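Local atomic coordinates of nuclear hormone receptor FTZ-F1 (Drosophila melanogaster, PDB entry 2XHS), a protein that probably acts as a transcription factor of the nuclear receptor NR5A subfamily, with a ligand-binding domain that binds a Fushi tarazu peptide. Residues Val45-Leu50 with Asn113-Asn118; Leu92-Leu97 with Cys153-Ile158; Gly104-Thr109 with Phe117-Leu122; Asn135-Lys140 with Val203-Glu208. All coordinates share one frame; numbering follows the deposited sequence.

Contact 1: residues Val45-Leu50 with Asn113-Asn118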
loop_
_atom_site.group_PDB
_atom_site.type_symbol
_atom_site.label_atom_id
_atom_site.label_comp_id
_atom_site.label_asym_id
_atom_site.label_seq_id
_atom_site.Cartn_x
_atom_site.Cartn_y
_atom_site.Cartn_z
ATOM N N VAL A 45 -12.473 -17.739 -15.510
ATOM C CA VAL A 45 -11.204 -17.085 -15.482
ATOM C C VAL A 45 -10.457 -17.668 -14.333
ATOM O O VAL A 45 -11.054 -18.272 -13.486
ATOM C CB VAL A 45 -11.414 -15.619 -15.277
ATOM C CG1 VAL A 45 -10.167 -14.879 -15.518
ATOM C CG2 VAL A 45 -12.424 -15.144 -16.240
ATOM N N ASP A 46 -9.147 -17.505 -14.310
ATOM C CA ASP A 46 -8.368 -18.036 -13.229
ATOM C C ASP A 46 -8.362 -16.942 -12.246
ATOM O O ASP A 46 -7.871 -15.880 -12.505
ATOM C CB ASP A 46 -6.950 -18.313 -13.670
ATOM C CG ASP A 46 -6.166 -19.077 -12.645
ATOM O OD1 ASP A 46 -6.692 -20.018 -12.062
ATOM O OD2 ASP A 46 -5.008 -18.761 -12.421
ATOM N N LEU A 47 -8.968 -17.202 -11.114
ATOM C CA LEU A 47 -9.093 -16.205 -10.099
ATOM C C LEU A 47 -7.773 -15.795 -9.545
ATOM O O LEU A 47 -7.598 -14.660 -9.204
ATOM C CB LEU A 47 -10.055 -16.648 -9.027
ATOM C CG LEU A 47 -11.468 -16.727 -9.569
ATOM C CD1 LEU A 47 -12.375 -17.226 -8.529
ATOM C CD2 LEU A 47 -11.903 -15.397 -10.000
ATOM N N PHE A 48 -6.846 -16.720 -9.417
ATOM C CA PHE A 48 -5.560 -16.358 -8.910
ATOM C C PHE A 48 -4.893 -15.435 -9.857
ATOM O O PHE A 48 -4.303 -14.484 -9.466
ATOM C CB PHE A 48 -4.707 -17.570 -8.664
ATOM C CG PHE A 48 -3.342 -17.242 -8.189
ATOM C CD1 PHE A 48 -3.098 -17.002 -6.885
ATOM C CD2 PHE A 48 -2.313 -17.149 -9.060
ATOM C CE1 PHE A 48 -1.900 -16.694 -6.480
ATOM C CE2 PHE A 48 -1.104 -16.844 -8.634
ATOM C CZ PHE A 48 -0.897 -16.619 -7.348
ATOM N N GLU A 49 -4.993 -15.703 -11.129
ATOM C CA GLU A 49 -4.351 -14.844 -12.083
ATOM C C GLU A 49 -4.891 -13.459 -12.031
ATOM O O GLU A 49 -4.171 -12.526 -12.244
ATOM C CB GLU A 49 -4.590 -15.340 -13.485
ATOM C CG GLU A 49 -3.865 -16.563 -13.864
ATOM C CD GLU A 49 -3.573 -16.589 -15.308
ATOM O OE1 GLU A 49 -4.238 -15.879 -16.045
ATOM O OE2 GLU A 49 -2.691 -17.326 -15.724
ATOM N N LEU A 50 -6.182 -13.342 -11.809
ATOM C CA LEU A 50 -6.862 -12.071 -11.757
ATOM C C LEU A 50 -6.382 -11.240 -10.613
ATOM O O LEU A 50 -6.144 -10.076 -10.742
ATOM C CB LEU A 50 -8.336 -12.316 -11.596
ATOM C CG LEU A 50 -9.334 -11.515 -12.412
ATOM C CD1 LEU A 50 -10.664 -11.622 -11.793
ATOM C CD2 LEU A 50 -8.942 -10.107 -12.511
ATOM N N ASN A 113 -20.076 -12.746 -13.480
ATOM C CA ASN A 113 -19.770 -13.989 -14.102
ATOM C C ASN A 113 -20.477 -15.023 -13.374
ATOM O O ASN A 113 -20.553 -16.116 -13.821
ATOM C CB ASN A 113 -18.322 -14.308 -13.901
ATOM C CG ASN A 113 -17.574 -14.211 -15.127
ATOM O OD1 ASN A 113 -18.025 -13.606 -16.069
ATOM N ND2 ASN A 113 -16.424 -14.811 -15.153
ATOM N N GLY A 114 -20.956 -14.689 -12.203
ATOM C CA GLY A 114 -21.500 -15.695 -11.337
ATOM C C GLY A 114 -20.311 -16.279 -10.636
ATOM O O GLY A 114 -20.407 -17.224 -9.890
ATOM N N GLN A 115 -19.172 -15.675 -10.890
ATOM C CA GLN A 115 -17.950 -16.058 -10.261
ATOM C C GLN A 115 -17.729 -15.061 -9.147
ATOM O O GLN A 115 -18.222 -13.965 -9.195
ATOM C CB GLN A 115 -16.835 -16.004 -11.281
ATOM C CG GLN A 115 -16.032 -17.265 -11.393
ATOM C CD GLN A 115 -15.115 -17.238 -12.560
ATOM O OE1 GLN A 115 -15.449 -16.719 -13.597
ATOM N NE2 GLN A 115 -13.955 -17.797 -12.401
ATOM N N VAL A 116 -16.997 -15.443 -8.129
ATOM C CA VAL A 116 -16.814 -14.576 -6.996
ATOM C C VAL A 116 -15.358 -14.250 -6.765
ATOM O O VAL A 116 -14.552 -15.130 -6.688
ATOM C CB VAL A 116 -17.407 -15.241 -5.751
ATOM C CG1 VAL A 116 -17.080 -14.476 -4.516
ATOM C CG2 VAL A 116 -18.874 -15.351 -5.898
ATOM N N PHE A 117 -15.035 -12.976 -6.614
ATOM C CA PHE A 117 -13.667 -12.580 -6.378
ATOM C C PHE A 117 -13.436 -12.229 -4.943
ATOM O O PHE A 117 -14.128 -11.427 -4.402
ATOM C CB PHE A 117 -13.292 -11.384 -7.232
ATOM C CG PHE A 117 -11.847 -11.028 -7.158
ATOM C CD1 PHE A 117 -10.907 -11.780 -7.802
ATOM C CD2 PHE A 117 -11.420 -9.959 -6.432
ATOM C CE1 PHE A 117 -9.619 -11.461 -7.725
ATOM C CE2 PHE A 117 -10.137 -9.666 -6.357
ATOM C CZ PHE A 117 -9.240 -10.407 -7.007
ATOM N N ASN A 118 -12.427 -12.821 -4.334
ATOM C CA ASN A 118 -12.114 -12.545 -2.968
ATOM C C ASN A 118 -11.253 -11.347 -2.921
ATOM O O ASN A 118 -10.092 -11.423 -3.137
ATOM C CB ASN A 118 -11.339 -13.702 -2.408
ATOM C CG ASN A 118 -11.118 -13.596 -0.958
ATOM O OD1 ASN A 118 -11.992 -13.231 -0.232
ATOM N ND2 ASN A 118 -9.946 -13.914 -0.524
#
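Gln-115 reaches across to Val-45 with its amide nitrogen, NE2 lying 3.1 Å from Val-45 O in the one hydrogen bond that spans the two segments. An N-H...O angle of 138° shows that this bond is bent. The acceptor lies close to the plane of the Gln-115 amide, whereas the nitrogen stands 25° off the carbonyl plane of Val-45. Beyond CG the glutamine chain is extended (chi2 170°), which carries the amide out to the backbone just ahead of helix 47-67. Leu-47 slides past this side chain in the opposite direction, its CG 3.9 Å from Gln-115 NE2, and its CD1 ends near the strand backbone, 3.5 Å from Val-116 O. Leu-47 carbons thus pack at the nitrogen end of the glutamine amide. In the fold, this is where the beta hairpin of the nuclear-receptor ligand-binding domain comes down on the N-terminal turn of helix 47-67, with Asp-46 at the N-cap position. Replacing Gln-115 by an alanine would remove the amide and would probably cost Val-45 O this donor and strip Leu-47 of part of its cover. Farther along the strand, the Phe-117 ring points into the same helical turn. Its CE1 atom meets Leu-47 O at 4.1 Å, with the oxygen near the ring plane at the edge, and its CD1 atom lies 4.3 Å from Leu-47 CD2. Leu-50 approaches the ring obliquely, its CD1 4.0 Å from Phe-117 CD1, while its side chain also touches Leu-34, Leu-35, Gln-38 and Thr-39 of helix 24-39.

Contact 2: residues Leu92-Leu97 with Cys153-Ile158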
loop_
_atom_site.group_PDB
_atom_site.type_symbol
_atom_site.label_atom_id
_atom_site.label_comp_id
_atom_site.label_asym_id
_atom_site.label_seq_id
_atom_site.Cartn_x
_atom_site.Cartn_y
_atom_site.Cartn_z
ATOM N N LEU A 92 0.912 -2.383 -0.002
ATOM C CA LEU A 92 -0.336 -2.916 -0.426
ATOM C C LEU A 92 -1.228 -3.282 0.704
ATOM O O LEU A 92 -2.402 -3.113 0.628
ATOM C CB LEU A 92 -0.113 -4.132 -1.278
ATOM C CG LEU A 92 0.554 -3.902 -2.603
ATOM C CD1 LEU A 92 0.443 -5.135 -3.373
ATOM C CD2 LEU A 92 -0.135 -2.813 -3.311
ATOM N N VAL A 93 -0.667 -3.834 1.747
ATOM C CA VAL A 93 -1.423 -4.223 2.902
ATOM C C VAL A 93 -2.045 -3.046 3.592
ATOM O O VAL A 93 -3.204 -3.024 3.885
ATOM C CB VAL A 93 -0.472 -4.903 3.854
ATOM C CG1 VAL A 93 -1.133 -5.268 5.117
ATOM C CG2 VAL A 93 0.078 -6.107 3.220
ATOM N N LEU A 94 -1.248 -2.035 3.815
ATOM C CA LEU A 94 -1.720 -0.837 4.423
ATOM C C LEU A 94 -2.767 -0.193 3.569
ATOM O O LEU A 94 -3.754 0.263 4.042
ATOM C CB LEU A 94 -0.561 0.104 4.581
ATOM C CG LEU A 94 -0.868 1.436 5.228
ATOM C CD1 LEU A 94 -0.900 1.296 6.667
ATOM C CD2 LEU A 94 0.183 2.364 4.845
ATOM N N ASP A 95 -2.550 -0.164 2.285
ATOM C CA ASP A 95 -3.509 0.431 1.425
ATOM C C ASP A 95 -4.748 -0.351 1.569
ATOM O O ASP A 95 -5.806 0.171 1.522
ATOM C CB ASP A 95 -3.085 0.306 -0.007
ATOM C CG ASP A 95 -2.104 1.309 -0.409
ATOM O OD1 ASP A 95 -1.908 2.275 0.291
ATOM O OD2 ASP A 95 -1.573 1.164 -1.481
ATOM N N HIS A 96 -4.627 -1.645 1.652
ATOM C CA HIS A 96 -5.796 -2.460 1.841
ATOM C C HIS A 96 -6.361 -2.237 3.197
ATOM O O HIS A 96 -7.518 -2.265 3.405
ATOM C CB HIS A 96 -5.523 -3.921 1.568
ATOM C CG HIS A 96 -6.698 -4.636 0.989
ATOM N ND1 HIS A 96 -7.581 -5.364 1.750
ATOM C CD2 HIS A 96 -7.164 -4.692 -0.274
ATOM C CE1 HIS A 96 -8.525 -5.854 0.981
ATOM N NE2 HIS A 96 -8.290 -5.466 -0.253
ATOM N N LEU A 97 -5.508 -2.024 4.150
ATOM C CA LEU A 97 -5.994 -1.786 5.460
ATOM C C LEU A 97 -6.793 -0.540 5.404
ATOM O O LEU A 97 -7.791 -0.426 6.030
ATOM C CB LEU A 97 -4.844 -1.653 6.413
ATOM C CG LEU A 97 -4.599 -2.970 7.093
ATOM C CD1 LEU A 97 -3.340 -2.904 7.786
ATOM C CD2 LEU A 97 -5.668 -3.186 8.055
ATOM N N CYS A 153 0.863 9.313 6.299
ATOM C CA CYS A 153 2.144 9.482 6.971
ATOM C C CYS A 153 2.841 8.136 7.062
ATOM O O CYS A 153 4.056 8.030 6.892
ATOM C CB CYS A 153 1.946 10.071 8.367
ATOM S SG CYS A 153 1.140 11.689 8.388
HETATM N N MSE A 154 2.047 7.109 7.340
HETATM C CA MSE A 154 2.540 5.780 7.502
HETATM C C MSE A 154 3.061 5.213 6.236
HETATM O O MSE A 154 3.917 4.393 6.253
HETATM C CB MSE A 154 1.490 4.902 8.104
HETATM C CG MSE A 154 1.519 4.966 9.554
HETATM SE SE MSE A 154 0.237 3.881 10.247
HETATM C CE MSE A 154 -1.121 5.067 10.215
ATOM N N LYS A 155 2.509 5.639 5.131
ATOM C CA LYS A 155 2.954 5.215 3.836
ATOM C C LYS A 155 4.339 5.705 3.527
ATOM O O LYS A 155 5.159 4.996 3.040
ATOM C CB LYS A 155 1.981 5.729 2.810
ATOM C CG LYS A 155 1.406 4.652 1.985
ATOM C CD LYS A 155 0.749 5.150 0.785
ATOM C CE LYS A 155 0.837 4.100 -0.259
ATOM N NZ LYS A 155 0.169 4.517 -1.482
ATOM N N PHE A 156 4.578 6.960 3.802
ATOM C CA PHE A 156 5.874 7.535 3.654
ATOM C C PHE A 156 6.827 6.918 4.603
ATOM O O PHE A 156 7.967 6.741 4.310
ATOM C CB PHE A 156 5.819 9.003 3.908
ATOM C CG PHE A 156 5.249 9.759 2.800
ATOM C CD1 PHE A 156 5.978 10.004 1.683
ATOM C CD2 PHE A 156 3.982 10.225 2.861
ATOM C CE1 PHE A 156 5.450 10.695 0.668
ATOM C CE2 PHE A 156 3.460 10.914 1.838
ATOM C CZ PHE A 156 4.192 11.145 0.749
ATOM N N LEU A 157 6.356 6.620 5.783
ATOM C CA LEU A 157 7.228 6.062 6.739
ATOM C C LEU A 157 7.687 4.769 6.212
ATOM O O LEU A 157 8.817 4.411 6.344
ATOM C CB LEU A 157 6.490 5.846 8.020
ATOM C CG LEU A 157 6.428 7.124 8.795
ATOM C CD1 LEU A 157 6.042 6.853 10.154
ATOM C CD2 LEU A 157 7.753 7.705 8.766
ATOM N N ILE A 158 6.776 4.015 5.655
ATOM C CA ILE A 158 7.142 2.740 5.114
ATOM C C ILE A 158 8.071 2.873 3.962
ATOM O O ILE A 158 9.046 2.199 3.880
ATOM C CB ILE A 158 5.911 2.063 4.611
ATOM C CG1 ILE A 158 4.989 1.784 5.759
ATOM C CG2 ILE A 158 6.215 0.800 3.970
ATOM C CD1 ILE A 158 3.819 0.985 5.386
#
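Leu-94 sends its CD2 methyl into the angle between Lys-155 and Ile-158, at 3.9 Å from Lys-155 CG and the same 3.9 Å from Ile-158 CD1. With CG opposite the backbone nitrogen (chi1 -179°), the leucine branch is carried straight out toward the facing helix. It crosses the lysine chain at a slant but runs alongside Ile-158 in the reverse sense, so that the ends of both side chains overlap. On the N-terminal side of Lys-155, the selenomethionine Met-154 contributes its CB, 4.3 Å from Leu-94 CD2. One methyl therefore meets Met-154, Lys-155 and Ile-158, the last of these about a turn on along helix 148-159. The polar part of the contact lies next to this apolar patch. Lys-155 is extended beyond CG and crosses Asp-95 at about a right angle, bringing NZ to 3.5 Å from Asp-95 OD1 in a salt bridge; the other carboxylate oxygen, OD2, is farther from NZ at 3.8 Å. The stronger polar partner of Asp-95 is the hydroxyl of Tyr-151, one turn before Lys-155, which is hydrogen-bonded to OD1. Lys-155 also makes a cation-pi contact with Trp-65, so its positive charge is met by a carboxylate and by an aromatic ring, which probably steadies it in this largely buried setting. The two short helical segments are antiparallel, at 173° with axes 10.6 Å apart, and lie close to the centre of the chain. Helix 198-224 covers the apolar side, where Ile-209 touches Leu-94, Leu-202 touches Met-154 and Leu-206 touches Ile-158; helix 170-191 backs helix 148-159 at Cys-153 and Leu-157.

Contact 3: residues Gly104-Thr109 with Phe117-Leu122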
loop_
_atom_site.group_PDB
_atom_site.type_symbol
_atom_site.label_atom_id
_atom_site.label_comp_id
_atom_site.label_asym_id
_atom_site.label_seq_id
_atom_site.Cartn_x
_atom_site.Cartn_y
_atom_site.Cartn_z
ATOM N N GLY A 104 -15.099 1.030 3.270
ATOM C CA GLY A 104 -16.021 -0.067 3.257
ATOM C C GLY A 104 -15.927 -1.089 2.177
ATOM O O GLY A 104 -16.923 -1.600 1.738
ATOM N N LEU A 105 -14.716 -1.386 1.766
ATOM C CA LEU A 105 -14.424 -2.385 0.788
ATOM C C LEU A 105 -14.734 -3.707 1.406
ATOM O O LEU A 105 -14.407 -3.947 2.539
ATOM C CB LEU A 105 -12.962 -2.263 0.455
ATOM C CG LEU A 105 -12.286 -2.817 -0.776
ATOM C CD1 LEU A 105 -11.561 -3.996 -0.406
ATOM C CD2 LEU A 105 -13.319 -3.171 -1.725
ATOM N N PRO A 106 -15.387 -4.563 0.648
ATOM C CA PRO A 106 -15.871 -5.833 1.138
ATOM C C PRO A 106 -14.981 -6.985 0.820
ATOM O O PRO A 106 -14.139 -6.914 -0.027
ATOM C CB PRO A 106 -17.189 -5.975 0.426
ATOM C CG PRO A 106 -17.067 -5.195 -0.720
ATOM C CD PRO A 106 -16.228 -4.067 -0.434
ATOM N N ASP A 107 -15.175 -8.065 1.535
ATOM C CA ASP A 107 -14.353 -9.229 1.364
ATOM C C ASP A 107 -14.444 -9.908 0.035
ATOM O O ASP A 107 -13.476 -10.443 -0.423
ATOM C CB ASP A 107 -14.552 -10.187 2.497
ATOM C CG ASP A 107 -14.139 -9.610 3.757
ATOM O OD1 ASP A 107 -13.997 -8.401 3.810
ATOM O OD2 ASP A 107 -13.944 -10.351 4.697
ATOM N N GLU A 108 -15.611 -9.886 -0.579
ATOM C CA GLU A 108 -15.792 -10.523 -1.858
ATOM C C GLU A 108 -16.811 -9.804 -2.667
ATOM O O GLU A 108 -17.492 -8.985 -2.165
ATOM C CB GLU A 108 -16.210 -11.955 -1.671
ATOM C CG GLU A 108 -17.465 -12.104 -0.921
ATOM C CD GLU A 108 -17.717 -13.502 -0.503
ATOM O OE1 GLU A 108 -16.910 -14.052 0.245
ATOM O OE2 GLU A 108 -18.741 -14.052 -0.905
ATOM N N THR A 109 -16.870 -10.093 -3.944
ATOM C CA THR A 109 -17.830 -9.473 -4.809
ATOM C C THR A 109 -18.253 -10.458 -5.868
ATOM O O THR A 109 -17.529 -11.344 -6.182
ATOM C CB THR A 109 -17.237 -8.254 -5.443
ATOM O OG1 THR A 109 -18.242 -7.560 -6.157
ATOM C CG2 THR A 109 -16.209 -8.638 -6.393
ATOM N N PHE A 117 -15.035 -12.976 -6.614
ATOM C CA PHE A 117 -13.667 -12.580 -6.378
ATOM C C PHE A 117 -13.436 -12.229 -4.943
ATOM O O PHE A 117 -14.128 -11.427 -4.402
ATOM C CB PHE A 117 -13.292 -11.384 -7.232
ATOM C CG PHE A 117 -11.847 -11.028 -7.158
ATOM C CD1 PHE A 117 -10.907 -11.780 -7.802
ATOM C CD2 PHE A 117 -11.420 -9.959 -6.432
ATOM C CE1 PHE A 117 -9.619 -11.461 -7.725
ATOM C CE2 PHE A 117 -10.137 -9.666 -6.357
ATOM C CZ PHE A 117 -9.240 -10.407 -7.007
ATOM N N ASN A 118 -12.427 -12.821 -4.334
ATOM C CA ASN A 118 -12.114 -12.545 -2.968
ATOM C C ASN A 118 -11.253 -11.347 -2.921
ATOM O O ASN A 118 -10.092 -11.423 -3.137
ATOM C CB ASN A 118 -11.339 -13.702 -2.408
ATOM C CG ASN A 118 -11.118 -13.596 -0.958
ATOM O OD1 ASN A 118 -11.992 -13.231 -0.232
ATOM N ND2 ASN A 118 -9.946 -13.914 -0.524
ATOM N N LEU A 119 -11.866 -10.220 -2.645
ATOM C CA LEU A 119 -11.221 -8.936 -2.543
ATOM C C LEU A 119 -10.259 -8.925 -1.407
ATOM O O LEU A 119 -9.249 -8.304 -1.447
ATOM C CB LEU A 119 -12.258 -7.857 -2.339
ATOM C CG LEU A 119 -13.128 -7.543 -3.528
ATOM C CD1 LEU A 119 -14.359 -6.879 -3.078
ATOM C CD2 LEU A 119 -12.380 -6.629 -4.394
HETATM N N MSE A 120 -10.619 -9.655 -0.387
HETATM C CA MSE A 120 -9.897 -9.773 0.837
HETATM C C MSE A 120 -8.540 -10.358 0.587
HETATM O O MSE A 120 -7.615 -10.076 1.285
HETATM C CB MSE A 120 -10.715 -10.654 1.759
HETATM C CG MSE A 120 -10.188 -10.870 3.132
HETATM SE SE MSE A 120 -9.958 -9.322 4.103
HETATM C CE MSE A 120 -9.252 -10.120 5.628
ATOM N N SER A 121 -8.448 -11.171 -0.440
ATOM C CA SER A 121 -7.215 -11.802 -0.869
ATOM C C SER A 121 -6.214 -10.790 -1.263
ATOM O O SER A 121 -5.068 -10.908 -0.978
ATOM C CB SER A 121 -7.481 -12.627 -2.088
ATOM O OG SER A 121 -7.875 -13.907 -1.711
ATOM N N LEU A 122 -6.689 -9.748 -1.883
ATOM C CA LEU A 122 -5.854 -8.738 -2.410
ATOM C C LEU A 122 -5.041 -8.190 -1.315
ATOM O O LEU A 122 -3.971 -7.727 -1.532
ATOM C CB LEU A 122 -6.716 -7.639 -2.943
ATOM C CG LEU A 122 -7.045 -7.863 -4.380
ATOM C CD1 LEU A 122 -7.881 -6.758 -4.839
ATOM C CD2 LEU A 122 -5.765 -7.904 -5.117
#
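Phe-117 pairs with Thr-109 through both backbone polar groups, as an antiparallel hydrogen-bonded pair. Phe-117 N gives to Thr-109 O at 3.0 Å. In return, Thr-109 N gives to Phe-117 O at 3.1 Å. Past Asn-118, the chain turns into helical backbone angles, and Leu-119 turns its side chain toward the 105-109 segment. Its CD1 methyl is the focus of the apolar packing, lying 4.1 Å from Leu-105 CD2, 4.0 Å from Pro-106 CG and 4.0 Å from Thr-109 CB. A first torsion of -71°, with CG beside the backbone nitrogen, directs it there, and Leu-31 of helix 24-39 also touches this leucine. Met-120, a selenomethionine, gives its N-H to Asp-107 O at 3.0 Å, a fairly straight bond (155°) between the loop and the turn; Leu-119 N adds only a weak bond to the same oxygen. The side chains of Met-120 and Asp-107 lie side by side and point the same way, with CB atoms 3.9 Å apart, while Asp-107 OD2 makes a salt bridge to Arg-100. Leu-122 then places CD1 at the Phe-117 ring edge, in plane. The Phe-117/Thr-109 pair joins strands 108-110 and 116-118 into the short beta hairpin characteristic of nuclear-receptor ligand-binding domains, and the Met-120 to Asp-107 bond ties the chain just past it.

Contact 4: residues Asn135-Lys140 with Val203-Glu208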
loop_
_atom_site.group_PDB
_atom_site.type_symbol
_atom_site.label_atom_id
_atom_site.label_comp_id
_atom_site.label_asym_id
_atom_site.label_seq_id
_atom_site.Cartn_x
_atom_site.Cartn_y
_atom_site.Cartn_z
ATOM N N ASN A 135 -6.839 -9.147 10.417
ATOM C CA ASN A 135 -7.910 -8.626 11.228
ATOM C C ASN A 135 -7.472 -8.082 12.537
ATOM O O ASN A 135 -7.984 -7.114 13.021
ATOM C CB ASN A 135 -8.984 -9.646 11.404
ATOM C CG ASN A 135 -9.666 -9.918 10.152
ATOM O OD1 ASN A 135 -10.107 -9.015 9.484
ATOM N ND2 ASN A 135 -9.747 -11.161 9.797
ATOM N N GLU A 136 -6.494 -8.718 13.116
ATOM C CA GLU A 136 -6.035 -8.271 14.377
ATOM C C GLU A 136 -5.513 -6.890 14.202
ATOM O O GLU A 136 -5.701 -6.067 15.035
ATOM C CB GLU A 136 -4.949 -9.193 14.850
ATOM C CG GLU A 136 -4.828 -9.238 16.322
ATOM C CD GLU A 136 -3.623 -9.976 16.750
ATOM O OE1 GLU A 136 -3.427 -11.100 16.269
ATOM O OE2 GLU A 136 -2.880 -9.443 17.583
ATOM N N LEU A 137 -4.811 -6.645 13.120
ATOM C CA LEU A 137 -4.294 -5.328 12.833
ATOM C C LEU A 137 -5.373 -4.332 12.575
ATOM O O LEU A 137 -5.326 -3.241 13.048
ATOM C CB LEU A 137 -3.349 -5.385 11.649
ATOM C CG LEU A 137 -2.106 -6.244 11.775
ATOM C CD1 LEU A 137 -1.337 -6.120 10.538
ATOM C CD2 LEU A 137 -1.268 -5.802 12.898
ATOM N N GLN A 138 -6.374 -4.725 11.827
ATOM C CA GLN A 138 -7.440 -3.815 11.511
ATOM C C GLN A 138 -8.094 -3.366 12.762
ATOM O O GLN A 138 -8.450 -2.241 12.880
ATOM C CB GLN A 138 -8.489 -4.470 10.642
ATOM C CG GLN A 138 -9.463 -3.479 10.086
ATOM C CD GLN A 138 -10.530 -4.065 9.253
ATOM O OE1 GLN A 138 -10.277 -4.598 8.215
ATOM N NE2 GLN A 138 -11.737 -3.929 9.686
ATOM N N ASN A 139 -8.289 -4.265 13.700
ATOM C CA ASN A 139 -8.845 -3.904 14.977
ATOM C C ASN A 139 -7.966 -2.984 15.781
ATOM O O ASN A 139 -8.434 -2.086 16.420
ATOM C CB ASN A 139 -9.117 -5.146 15.784
ATOM C CG ASN A 139 -10.402 -5.788 15.425
ATOM O OD1 ASN A 139 -11.385 -5.119 15.173
ATOM N ND2 ASN A 139 -10.422 -7.097 15.434
ATOM N N LYS A 140 -6.679 -3.240 15.786
ATOM C CA LYS A 140 -5.784 -2.428 16.554
ATOM C C LYS A 140 -5.828 -1.047 16.028
ATOM O O LYS A 140 -5.832 -0.111 16.765
ATOM C CB LYS A 140 -4.376 -2.953 16.412
ATOM C CG LYS A 140 -3.923 -3.904 17.461
ATOM C CD LYS A 140 -2.609 -4.464 17.098
ATOM C CE LYS A 140 -1.935 -5.086 18.242
ATOM N NZ LYS A 140 -0.884 -5.958 17.757
ATOM N N VAL A 203 2.911 3.530 15.075
ATOM C CA VAL A 203 4.245 3.191 14.634
ATOM C C VAL A 203 4.579 1.762 14.881
ATOM O O VAL A 203 5.353 1.179 14.189
ATOM C CB VAL A 203 5.276 3.991 15.319
ATOM C CG1 VAL A 203 6.565 3.358 15.096
ATOM C CG2 VAL A 203 5.307 5.322 14.749
ATOM N N ASN A 204 4.013 1.209 15.916
ATOM C CA ASN A 204 4.275 -0.152 16.261
ATOM C C ASN A 204 3.748 -1.162 15.305
ATOM O O ASN A 204 4.194 -2.271 15.284
ATOM C CB ASN A 204 3.757 -0.439 17.627
ATOM C CG ASN A 204 4.643 0.074 18.681
ATOM O OD1 ASN A 204 5.838 0.143 18.517
ATOM N ND2 ASN A 204 4.069 0.400 19.796
ATOM N N ILE A 205 2.726 -0.783 14.579
ATOM C CA ILE A 205 2.084 -1.606 13.589
ATOM C C ILE A 205 2.935 -1.884 12.385
ATOM O O ILE A 205 2.844 -2.906 11.779
ATOM C CB ILE A 205 0.786 -1.003 13.176
ATOM C CG1 ILE A 205 -0.050 -0.766 14.390
ATOM C CG2 ILE A 205 0.006 -1.968 12.442
ATOM C CD1 ILE A 205 -0.935 -1.886 14.657
ATOM N N LEU A 206 3.789 -0.968 12.043
ATOM C CA LEU A 206 4.488 -1.118 10.812
ATOM C C LEU A 206 5.275 -2.384 10.757
ATOM O O LEU A 206 5.335 -3.019 9.750
ATOM C CB LEU A 206 5.380 0.080 10.591
ATOM C CG LEU A 206 4.584 1.341 10.317
ATOM C CD1 LEU A 206 5.471 2.460 10.088
ATOM C CD2 LEU A 206 3.783 1.154 9.133
ATOM N N PRO A 207 5.890 -2.745 11.847
ATOM C CA PRO A 207 6.667 -3.946 11.927
ATOM C C PRO A 207 5.805 -5.145 11.742
ATOM O O PRO A 207 6.232 -6.094 11.148
ATOM C CB PRO A 207 7.174 -3.903 13.343
ATOM C CG PRO A 207 6.897 -2.606 13.836
ATOM C CD PRO A 207 6.338 -1.773 12.823
ATOM N N GLU A 208 4.622 -5.109 12.309
ATOM C CA GLU A 208 3.686 -6.179 12.215
ATOM C C GLU A 208 3.212 -6.359 10.828
ATOM O O GLU A 208 3.064 -7.443 10.361
ATOM C CB GLU A 208 2.503 -5.873 13.090
ATOM C CG GLU A 208 2.862 -5.511 14.482
ATOM C CD GLU A 208 1.738 -5.721 15.428
ATOM O OE1 GLU A 208 1.154 -6.788 15.394
ATOM O OE2 GLU A 208 1.464 -4.835 16.223
#
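Lys-140 and Glu-208 form the charged part of the contact, their side chains coming from opposite directions. Lys-140 NZ donates to Glu-208 OE2 at 3.0 Å, on the syn lone pair of that oxygen, and adds a weak bond to OE1 at 3.2 Å, so the ammonium faces both oxygens. Glu-208 OE1 has a further hydrogen-bond partner elsewhere in the chain. An alanine in place of Glu-208 would probably leave the Lys-140 ammonium without its mate and free the lysine chain to turn. These residues bridge helix 135-143 and helix 198-224 of the mostly helical ligand-binding domain, whose local segments are antiparallel (172°), their axes 11.2 Å apart. Helix 198-224 is kinked where the nitrogen of Pro-207 lacks a bond to the preceding turn. The apolar contacts lie beside the ion pair. Leu-137 CD2 lies 4.1 Å from Ile-205 CG2 and 3.8 Å from Glu-208 CB, packing against the root of the glutamate. Ile-205 CD1 lies 3.9 Å from Lys-140 CD, the two side chains crossing at a slant. Farther along helix 198-224, Leu-137 also touches Ile-209 and Met-212.

Overall arrangement
From the N terminus, contact 1 opens at residues 45-50 at the start of helix 47-67, and contact 2 opens on helix 77-102. Contact 3 then begins and closes within residues 104-122, a short loop wholly inside the larger one that contact 2 completes. Contacts 1 and 3 end on the same strand 116-118, sharing Phe-117 and Asn-118. Contact 4 opens at 135-140, contact 2 closes at 153-158, and contact 4 closes last at 203-208. Contact 2 thus crosses both 1 and 4, whereas 1 and 3 are complete before 4 opens. His-96, on the helix of contact 2, packs against Leu-119 and Leu-105 of contact 3, and Ile-158 packs on Leu-206 between 2 and 4, connecting hairpin, central helices and helix 198-224.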